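PDB 1ZZG: glucose-6-phosphate isomerase from Thermus thermophilus, which probably catalyses the reversible isomerization of glucose 6-phosphate to fructose 6-phosphate, a step shared by glycolysis and gluconeogenesis. Local coordinates for residues 228-240 / 380-392. Numbering follows the deposited sequence.
Sequences LPLKTALLLHLHR and HLMWQTAFLGELW
Helix 228-238 and the C-terminal part, 380-391, of helix 371-391 cross at -55°, the segment axes 8.3 Å apart at closest approach, and come nearest where CA of P229 lies 4.8 Å from CA of Q384. Knobs-into-holes packing marks this point: P229 sits among H380, W383, Q384 and F387, while Q384 fits among P229, T232, A233 and L236. The buried hydroxyl of T232 joins two polar side chains: OG1 donates to OE1 of Q384 at 2.7 Å, in the carbonyl plane on a lone pair, and accepts from NE2 of H380 at 3.1 Å, tilted from the imidazole plane. Q384 reaches it with CG anti to the backbone N (chi1 164°) and the chain extended beyond. L230 sets CD2 squarely over the F387 ring, 3.5 Å from its centroid, whereas CB of P229 meets that ring at its edge. A233, with only a methyl group, lets F387, L388 and L391 close in, and L236 CD2 presses on L388 CD1 at a tight 3.5 Å. At the C-terminal ends W392 NE1 donates to ND1 of H237 at 3.0 Å, each atom in the other's ring plane though the bond is bent, with an N-H...N angle of 135°. The R240 guanidinium lies flat on one indole face in a cation-pi stack, with L388 CD2 against the opposite face; a water links R240 NH2 to W392 O. A leucine in place of W392 would probably leave H237 ND1 without its donor and the guanidinium without its stacking surface. Helix 20-32 borders L230, W383 and F387, helix 12-18 packs against L234 and L235, and helix 257-269, which carries the predicted proton donor E267, touches L236, T385 and L388. The crossing belongs to the helices packed around the mixed sheet of the phosphoglucose isomerase (SIS) fold, whose strand 244-249 begins shortly after R240.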
ATOM      1  N   LEU A 228      22.970  -6.811 -14.785  1.00 25.83           N
ATOM      2  CA  LEU A 228      22.091  -7.025 -13.643  1.00 26.97           C
ATOM      3  C   LEU A 228      20.642  -7.327 -14.040  1.00 25.47           C
ATOM      4  O   LEU A 228      20.034  -8.240 -13.496  1.00 25.64           O
ATOM      5  CB  LEU A 228      22.155  -5.813 -12.699  1.00 29.71           C
ATOM      6  CG  LEU A 228      23.576  -5.430 -12.251  1.00 32.54           C
ATOM      7  CD1 LEU A 228      23.548  -4.196 -11.356  1.00 33.45           C
ATOM      8  CD2 LEU A 228      24.206  -6.604 -11.516  1.00 33.91           C
ATOM      9  N   PRO A 229      20.072  -6.573 -14.999  1.00 24.90           N
ATOM     10  CA  PRO A 229      18.685  -6.834 -15.404  1.00 25.37           C
ATOM     11  C   PRO A 229      18.448  -8.249 -15.946  1.00 25.32           C
ATOM     12  O   PRO A 229      17.380  -8.816 -15.741  1.00 26.02           O
ATOM     13  CB  PRO A 229      18.417  -5.753 -16.453  1.00 25.47           C
ATOM     14  CG  PRO A 229      19.314  -4.641 -16.024  1.00 26.79           C
ATOM     15  CD  PRO A 229      20.589  -5.369 -15.671  1.00 25.34           C
ATOM     16  N   LEU A 230      19.433  -8.816 -16.640  1.00 25.00           N
ATOM     17  CA  LEU A 230      19.286 -10.181 -17.161  1.00 25.27           C
ATOM     18  C   LEU A 230      19.429 -11.181 -16.012  1.00 24.18           C
ATOM     19  O   LEU A 230      18.838 -12.256 -16.040  1.00 25.04           O
ATOM     20  CB  LEU A 230      20.341 -10.486 -18.231  1.00 24.80           C
ATOM     21  CG  LEU A 230      20.051  -9.992 -19.647  1.00 25.26           C
ATOM     22  CD1 LEU A 230      21.243 -10.295 -20.534  1.00 25.51           C
ATOM     23  CD2 LEU A 230      18.792 -10.666 -20.189  1.00 22.69           C
ATOM     24  N   LYS A 231      20.218 -10.818 -15.003  1.00 24.76           N
ATOM     25  CA  LYS A 231      20.415 -11.688 -13.849  1.00 24.56           C
ATOM     26  C   LYS A 231      19.151 -11.817 -13.007  1.00 25.85           C
ATOM     27  O   LYS A 231      18.759 -12.929 -12.633  1.00 25.48           O
ATOM     28  CB  LYS A 231      21.549 -11.170 -12.968  1.00 25.90           C
ATOM     29  CG  LYS A 231      22.928 -11.329 -13.568  1.00 26.75           C
ATOM     30  CD  LYS A 231      23.989 -10.989 -12.536  1.00 28.67           C
ATOM     31  CE  LYS A 231      25.384 -11.097 -13.112  1.00 29.30           C
ATOM     32  NZ  LYS A 231      26.404 -10.915 -12.050  1.00 27.27           N
ATOM     33  N   THR A 232      18.515 -10.685 -12.695  1.00 24.45           N
ATOM     34  CA  THR A 232      17.295 -10.731 -11.888  1.00 23.93           C
ATOM     35  C   THR A 232      16.147 -11.300 -12.715  1.00 22.40           C
ATOM     36  O   THR A 232      15.234 -11.922 -12.173  1.00 23.39           O
ATOM     37  CB  THR A 232      16.919  -9.335 -11.311  1.00 22.97           C
ATOM     38  OG1 THR A 232      16.754  -8.387 -12.373  1.00 23.21           O
ATOM     39  CG2 THR A 232      18.015  -8.851 -10.358  1.00 22.83           C
ATOM     40  N   ALA A 233      16.198 -11.096 -14.031  1.00 23.08           N
ATOM     41  CA  ALA A 233      15.170 -11.651 -14.905  1.00 21.75           C
ATOM     42  C   ALA A 233      15.266 -13.173 -14.759  1.00 22.54           C
ATOM     43  O   ALA A 233      14.255 -13.870 -14.649  1.00 21.57           O
ATOM     44  CB  ALA A 233      15.424 -11.247 -16.342  1.00 23.01           C
ATOM     45  N   LEU A 234      16.496 -13.681 -14.749  1.00 22.49           N
ATOM     46  CA  LEU A 234      16.719 -15.117 -14.599  1.00 22.66           C
ATOM     47  C   LEU A 234      16.150 -15.596 -13.264  1.00 23.32           C
ATOM     48  O   LEU A 234      15.457 -16.611 -13.203  1.00 24.67           O
ATOM     49  CB  LEU A 234      18.213 -15.446 -14.658  1.00 23.61           C
ATOM     50  CG  LEU A 234      18.562 -16.925 -14.435  1.00 24.33           C
ATOM     51  CD1 LEU A 234      17.939 -17.766 -15.548  1.00 25.41           C
ATOM     52  CD2 LEU A 234      20.075 -17.110 -14.404  1.00 25.26           C
ATOM     53  N   LEU A 235      16.449 -14.864 -12.196  1.00 23.97           N
ATOM     54  CA  LEU A 235      15.957 -15.229 -10.873  1.00 25.30           C
ATOM     55  C   LEU A 235      14.442 -15.400 -10.899  1.00 24.71           C
ATOM     56  O   LEU A 235      13.926 -16.427 -10.473  1.00 26.54           O
ATOM     57  CB  LEU A 235      16.349 -14.170  -9.837  1.00 24.60           C
ATOM     58  CG  LEU A 235      17.816 -14.139  -9.397  1.00 25.68           C
ATOM     59  CD1 LEU A 235      18.068 -12.908  -8.544  1.00 27.73           C
ATOM     60  CD2 LEU A 235      18.148 -15.405  -8.611  1.00 27.20           C
ATOM     61  N   LEU A 236      13.722 -14.398 -11.394  1.00 23.99           N
ATOM     62  CA  LEU A 236      12.270 -14.511 -11.454  1.00 24.19           C
ATOM     63  C   LEU A 236      11.868 -15.669 -12.373  1.00 24.99           C
ATOM     64  O   LEU A 236      10.916 -16.399 -12.089  1.00 24.88           O
ATOM     65  CB  LEU A 236      11.635 -13.204 -11.948  1.00 25.49           C
ATOM     66  CG  LEU A 236      11.434 -12.082 -10.917  1.00 24.17           C
ATOM     67  CD1 LEU A 236      12.774 -11.475 -10.509  1.00 23.65           C
ATOM     68  CD2 LEU A 236      10.533 -11.007 -11.516  1.00 25.23           C
ATOM     69  N   HIS A 237      12.604 -15.844 -13.469  1.00 25.56           N
ATOM     70  CA  HIS A 237      12.306 -16.914 -14.417  1.00 25.71           C
ATOM     71  C   HIS A 237      12.445 -18.306 -13.801  1.00 27.10           C
ATOM     72  O   HIS A 237      11.626 -19.192 -14.055  1.00 26.89           O
ATOM     73  CB  HIS A 237      13.218 -16.830 -15.640  1.00 26.02           C
ATOM     74  CG  HIS A 237      12.944 -17.892 -16.658  1.00 25.94           C
ATOM     75  ND1 HIS A 237      11.707 -18.050 -17.246  1.00 25.42           N
ATOM     76  CD2 HIS A 237      13.735 -18.862 -17.177  1.00 27.35           C
ATOM     77  CE1 HIS A 237      11.748 -19.072 -18.084  1.00 27.98           C
ATOM     78  NE2 HIS A 237      12.966 -19.582 -18.061  1.00 27.07           N
ATOM     79  N   LEU A 238      13.487 -18.491 -12.996  1.00 29.08           N
ATOM     80  CA  LEU A 238      13.739 -19.775 -12.345  1.00 29.26           C
ATOM     81  C   LEU A 238      12.679 -20.105 -11.283  1.00 30.00           C
ATOM     82  O   LEU A 238      12.606 -21.231 -10.794  1.00 29.09           O
ATOM     83  CB  LEU A 238      15.135 -19.779 -11.716  1.00 29.54           C
ATOM     84  CG  LEU A 238      16.319 -19.622 -12.678  1.00 30.23           C
ATOM     85  CD1 LEU A 238      17.602 -19.547 -11.885  1.00 30.36           C
ATOM     86  CD2 LEU A 238      16.361 -20.784 -13.662  1.00 33.64           C
ATOM     87  N   HIS A 239      11.861 -19.118 -10.933  1.00 28.94           N
ATOM     88  CA  HIS A 239      10.806 -19.325  -9.954  1.00 28.49           C
ATOM     89  C   HIS A 239       9.463 -18.951 -10.563  1.00 28.03           C
ATOM     90  O   HIS A 239       8.514 -18.633  -9.852  1.00 27.84           O
ATOM     91  CB  HIS A 239      11.055 -18.485  -8.702  1.00 28.44           C
ATOM     92  CG  HIS A 239      12.342 -18.804  -8.005  1.00 28.53           C
ATOM     93  ND1 HIS A 239      13.548 -18.254  -8.382  1.00 29.28           N
ATOM     94  CD2 HIS A 239      12.612 -19.629  -6.964  1.00 28.44           C
ATOM     95  CE1 HIS A 239      14.507 -18.727  -7.603  1.00 30.12           C
ATOM     96  NE2 HIS A 239      13.965 -19.563  -6.735  1.00 28.30           N
ATOM     97  N   ARG A 240       9.385 -19.006 -11.890  1.00 27.38           N
ATOM     98  CA  ARG A 240       8.161 -18.638 -12.610  1.00 28.94           C
ATOM     99  C   ARG A 240       6.939 -19.474 -12.234  1.00 29.85           C
ATOM    100  O   ARG A 240       5.802 -19.084 -12.494  1.00 29.93           O
ATOM    101  CB  ARG A 240       8.404 -18.749 -14.118  1.00 30.63           C
ATOM    102  CG  ARG A 240       8.670 -20.173 -14.593  1.00 33.22           C
ATOM    103  CD  ARG A 240       8.747 -20.272 -16.116  1.00 35.90           C
ATOM    104  NE  ARG A 240       7.533 -19.777 -16.764  1.00 39.86           N
ATOM    105  CZ  ARG A 240       7.321 -19.807 -18.078  1.00 41.58           C
ATOM    106  NH1 ARG A 240       8.242 -20.314 -18.886  1.00 42.49           N
ATOM    107  NH2 ARG A 240       6.197 -19.318 -18.585  1.00 40.48           N
ATOM    108  N   HIS A 380      15.969  -0.389 -14.313  1.00 19.33           N
ATOM    109  CA  HIS A 380      16.468  -1.761 -14.214  1.00 20.90           C
ATOM    110  C   HIS A 380      15.294  -2.734 -14.193  1.00 21.57           C
ATOM    111  O   HIS A 380      15.319  -3.767 -14.865  1.00 23.30           O
ATOM    112  CB  HIS A 380      17.290  -1.925 -12.925  1.00 22.36           C
ATOM    113  CG  HIS A 380      17.587  -3.350 -12.565  1.00 24.64           C
ATOM    114  ND1 HIS A 380      18.854  -3.891 -12.640  1.00 25.03           N
ATOM    115  CD2 HIS A 380      16.781  -4.344 -12.114  1.00 24.53           C
ATOM    116  CE1 HIS A 380      18.814  -5.155 -12.255  1.00 25.43           C
ATOM    117  NE2 HIS A 380      17.569  -5.454 -11.930  1.00 25.92           N
ATOM    118  N   LEU A 381      14.273  -2.407 -13.406  1.00 20.29           N
ATOM    119  CA  LEU A 381      13.100  -3.264 -13.288  1.00 17.47           C
ATOM    120  C   LEU A 381      12.289  -3.307 -14.574  1.00 18.51           C
ATOM    121  O   LEU A 381      11.705  -4.340 -14.910  1.00 19.18           O
ATOM    122  CB  LEU A 381      12.233  -2.811 -12.112  1.00 17.36           C
ATOM    123  CG  LEU A 381      12.938  -3.049 -10.770  1.00 18.26           C
ATOM    124  CD1 LEU A 381      12.194  -2.352  -9.646  1.00 17.54           C
ATOM    125  CD2 LEU A 381      13.038  -4.550 -10.506  1.00 17.75           C
ATOM    126  N   MET A 382      12.251  -2.194 -15.299  1.00 18.44           N
ATOM    127  CA  MET A 382      11.520  -2.183 -16.553  1.00 20.28           C
ATOM    128  C   MET A 382      12.223  -3.122 -17.537  1.00 20.13           C
ATOM    129  O   MET A 382      11.559  -3.848 -18.274  1.00 20.57           O
ATOM    130  CB  MET A 382      11.409  -0.756 -17.104  1.00 18.87           C
ATOM    131  CG  MET A 382      10.397   0.081 -16.323  1.00 21.14           C
ATOM    132  SD  MET A 382      10.056   1.742 -16.988  1.00 24.07           S
ATOM    133  CE  MET A 382      11.242   2.727 -16.063  1.00 20.97           C
ATOM    134  N   TRP A 383      13.557  -3.120 -17.537  1.00 20.52           N
ATOM    135  CA  TRP A 383      14.312  -4.011 -18.418  1.00 21.19           C
ATOM    136  C   TRP A 383      14.069  -5.454 -17.989  1.00 21.30           C
ATOM    137  O   TRP A 383      13.823  -6.328 -18.819  1.00 20.98           O
ATOM    138  CB  TRP A 383      15.812  -3.723 -18.351  1.00 21.40           C
ATOM    139  CG  TRP A 383      16.261  -2.629 -19.249  1.00 21.56           C
ATOM    140  CD1 TRP A 383      16.552  -1.344 -18.896  1.00 23.11           C
ATOM    141  CD2 TRP A 383      16.499  -2.723 -20.661  1.00 22.71           C
ATOM    142  NE1 TRP A 383      16.965  -0.628 -20.000  1.00 24.55           N
ATOM    143  CE2 TRP A 383      16.941  -1.452 -21.096  1.00 23.00           C
ATOM    144  CE3 TRP A 383      16.386  -3.761 -21.601  1.00 21.33           C
ATOM    145  CZ2 TRP A 383      17.270  -1.186 -22.430  1.00 22.87           C
ATOM    146  CZ3 TRP A 383      16.716  -3.495 -22.934  1.00 20.11           C
ATOM    147  CH2 TRP A 383      17.151  -2.218 -23.331  1.00 19.79           C
ATOM    148  N   GLN A 384      14.164  -5.694 -16.685  1.00 20.33           N
ATOM    149  CA  GLN A 384      13.932  -7.023 -16.132  1.00 21.85           C
ATOM    150  C   GLN A 384      12.601  -7.540 -16.644  1.00 21.98           C
ATOM    151  O   GLN A 384      12.500  -8.662 -17.124  1.00 21.20           O
ATOM    152  CB  GLN A 384      13.888  -6.956 -14.606  1.00 23.40           C
ATOM    153  CG  GLN A 384      13.273  -8.174 -13.937  1.00 22.09           C
ATOM    154  CD  GLN A 384      13.190  -8.012 -12.433  1.00 24.00           C
ATOM    155  OE1 GLN A 384      14.210  -7.939 -11.751  1.00 25.23           O
ATOM    156  NE2 GLN A 384      11.967  -7.945 -11.906  1.00 22.77           N
ATOM    157  N   THR A 385      11.580  -6.696 -16.539  1.00 21.76           N
ATOM    158  CA  THR A 385      10.241  -7.053 -16.977  1.00 21.24           C
ATOM    159  C   THR A 385      10.162  -7.310 -18.485  1.00 21.94           C
ATOM    160  O   THR A 385       9.525  -8.275 -18.920  1.00 23.07           O
ATOM    161  CB  THR A 385       9.240  -5.951 -16.580  1.00 22.36           C
ATOM    162  OG1 THR A 385       9.289  -5.760 -15.157  1.00 21.95           O
ATOM    163  CG2 THR A 385       7.829  -6.340 -16.989  1.00 21.19           C
ATOM    164  N   ALA A 386      10.804  -6.461 -19.283  1.00 21.58           N
ATOM    165  CA  ALA A 386      10.782  -6.651 -20.733  1.00 21.67           C
ATOM    166  C   ALA A 386      11.493  -7.960 -21.102  1.00 21.39           C
ATOM    167  O   ALA A 386      11.022  -8.704 -21.963  1.00 22.09           O
ATOM    168  CB  ALA A 386      11.442  -5.459 -21.442  1.00 21.65           C
ATOM    169  N   PHE A 387      12.621  -8.245 -20.455  1.00 20.71           N
ATOM    170  CA  PHE A 387      13.340  -9.492 -20.731  1.00 22.54           C
ATOM    171  C   PHE A 387      12.445 -10.689 -20.397  1.00 23.18           C
ATOM    172  O   PHE A 387      12.391 -11.673 -21.146  1.00 21.47           O
ATOM    173  CB  PHE A 387      14.643  -9.582 -19.914  1.00 21.95           C
ATOM    174  CG  PHE A 387      15.740  -8.648 -20.386  1.00 22.75           C
ATOM    175  CD1 PHE A 387      15.999  -8.482 -21.747  1.00 22.45           C
ATOM    176  CD2 PHE A 387      16.539  -7.969 -19.466  1.00 21.86           C
ATOM    177  CE1 PHE A 387      17.042  -7.650 -22.189  1.00 20.61           C
ATOM    178  CE2 PHE A 387      17.581  -7.137 -19.892  1.00 21.96           C
ATOM    179  CZ  PHE A 387      17.833  -6.978 -21.259  1.00 22.02           C
ATOM    180  N   LEU A 388      11.751 -10.609 -19.263  1.00 22.99           N
ATOM    181  CA  LEU A 388      10.845 -11.678 -18.855  1.00 23.62           C
ATOM    182  C   LEU A 388       9.716 -11.856 -19.871  1.00 23.99           C
ATOM    183  O   LEU A 388       9.191 -12.958 -20.047  1.00 25.66           O
ATOM    184  CB  LEU A 388      10.264 -11.385 -17.468  1.00 22.33           C
ATOM    185  CG  LEU A 388      11.216 -11.712 -16.319  1.00 24.24           C
ATOM    186  CD1 LEU A 388      10.658 -11.211 -14.988  1.00 24.92           C
ATOM    187  CD2 LEU A 388      11.429 -13.221 -16.291  1.00 23.16           C
ATOM    188  N   GLY A 389       9.341 -10.774 -20.542  1.00 24.18           N
ATOM    189  CA  GLY A 389       8.293 -10.876 -21.546  1.00 23.79           C
ATOM    190  C   GLY A 389       8.729 -11.836 -22.641  1.00 25.76           C
ATOM    191  O   GLY A 389       7.915 -12.584 -23.193  1.00 26.30           O
ATOM    192  N   GLU A 390      10.021 -11.819 -22.957  1.00 26.35           N
ATOM    193  CA  GLU A 390      10.568 -12.702 -23.979  1.00 24.69           C
ATOM    194  C   GLU A 390      10.724 -14.123 -23.439  1.00 25.76           C
ATOM    195  O   GLU A 390      10.372 -15.092 -24.112  1.00 25.11           O
ATOM    196  CB  GLU A 390      11.934 -12.190 -24.460  1.00 25.17           C
ATOM    197  CG  GLU A 390      11.904 -10.828 -25.154  1.00 26.25           C
ATOM    198  CD  GLU A 390      10.898 -10.767 -26.295  1.00 26.86           C
ATOM    199  OE1 GLU A 390      10.572 -11.833 -26.860  1.00 26.42           O
ATOM    200  OE2 GLU A 390      10.446  -9.651 -26.636  1.00 28.04           O
ATOM    201  N   LEU A 391      11.259 -14.244 -22.228  1.00 25.24           N
ATOM    202  CA  LEU A 391      11.456 -15.553 -21.615  1.00 25.92           C
ATOM    203  C   LEU A 391      10.147 -16.311 -21.422  1.00 26.48           C
ATOM    204  O   LEU A 391      10.122 -17.536 -21.510  1.00 27.21           O
ATOM    205  CB  LEU A 391      12.167 -15.411 -20.267  1.00 25.86           C
ATOM    206  CG  LEU A 391      13.625 -14.943 -20.300  1.00 27.05           C
ATOM    207  CD1 LEU A 391      14.083 -14.619 -18.891  1.00 27.99           C
ATOM    208  CD2 LEU A 391      14.510 -16.026 -20.916  1.00 25.04           C
ATOM    209  N   TRP A 392       9.061 -15.589 -21.157  1.00 25.49           N
ATOM    210  CA  TRP A 392       7.766 -16.232 -20.949  1.00 27.30           C
ATOM    211  C   TRP A 392       6.875 -16.193 -22.186  1.00 26.49           C
ATOM    212  O   TRP A 392       5.721 -16.618 -22.144  1.00 27.18           O
ATOM    213  CB  TRP A 392       7.036 -15.600 -19.757  1.00 26.58           C
ATOM    214  CG  TRP A 392       7.736 -15.813 -18.444  1.00 25.36           C
ATOM    215  CD1 TRP A 392       8.880 -16.531 -18.229  1.00 26.75           C
ATOM    216  CD2 TRP A 392       7.365 -15.262 -17.172  1.00 25.82           C
ATOM    217  NE1 TRP A 392       9.245 -16.456 -16.905  1.00 24.54           N
ATOM    218  CE2 TRP A 392       8.334 -15.683 -16.234  1.00 26.16           C
ATOM    219  CE3 TRP A 392       6.308 -14.453 -16.737  1.00 25.59           C
ATOM    220  CZ2 TRP A 392       8.282 -15.317 -14.879  1.00 26.33           C
ATOM    221  CZ3 TRP A 392       6.253 -14.087 -15.389  1.00 28.20           C
ATOM    222  CH2 TRP A 392       7.237 -14.521 -14.477  1.00 26.95           C
TER
HETATM  223  O   HOH W   1       5.365 -19.114 -21.213  1.00 40.13           O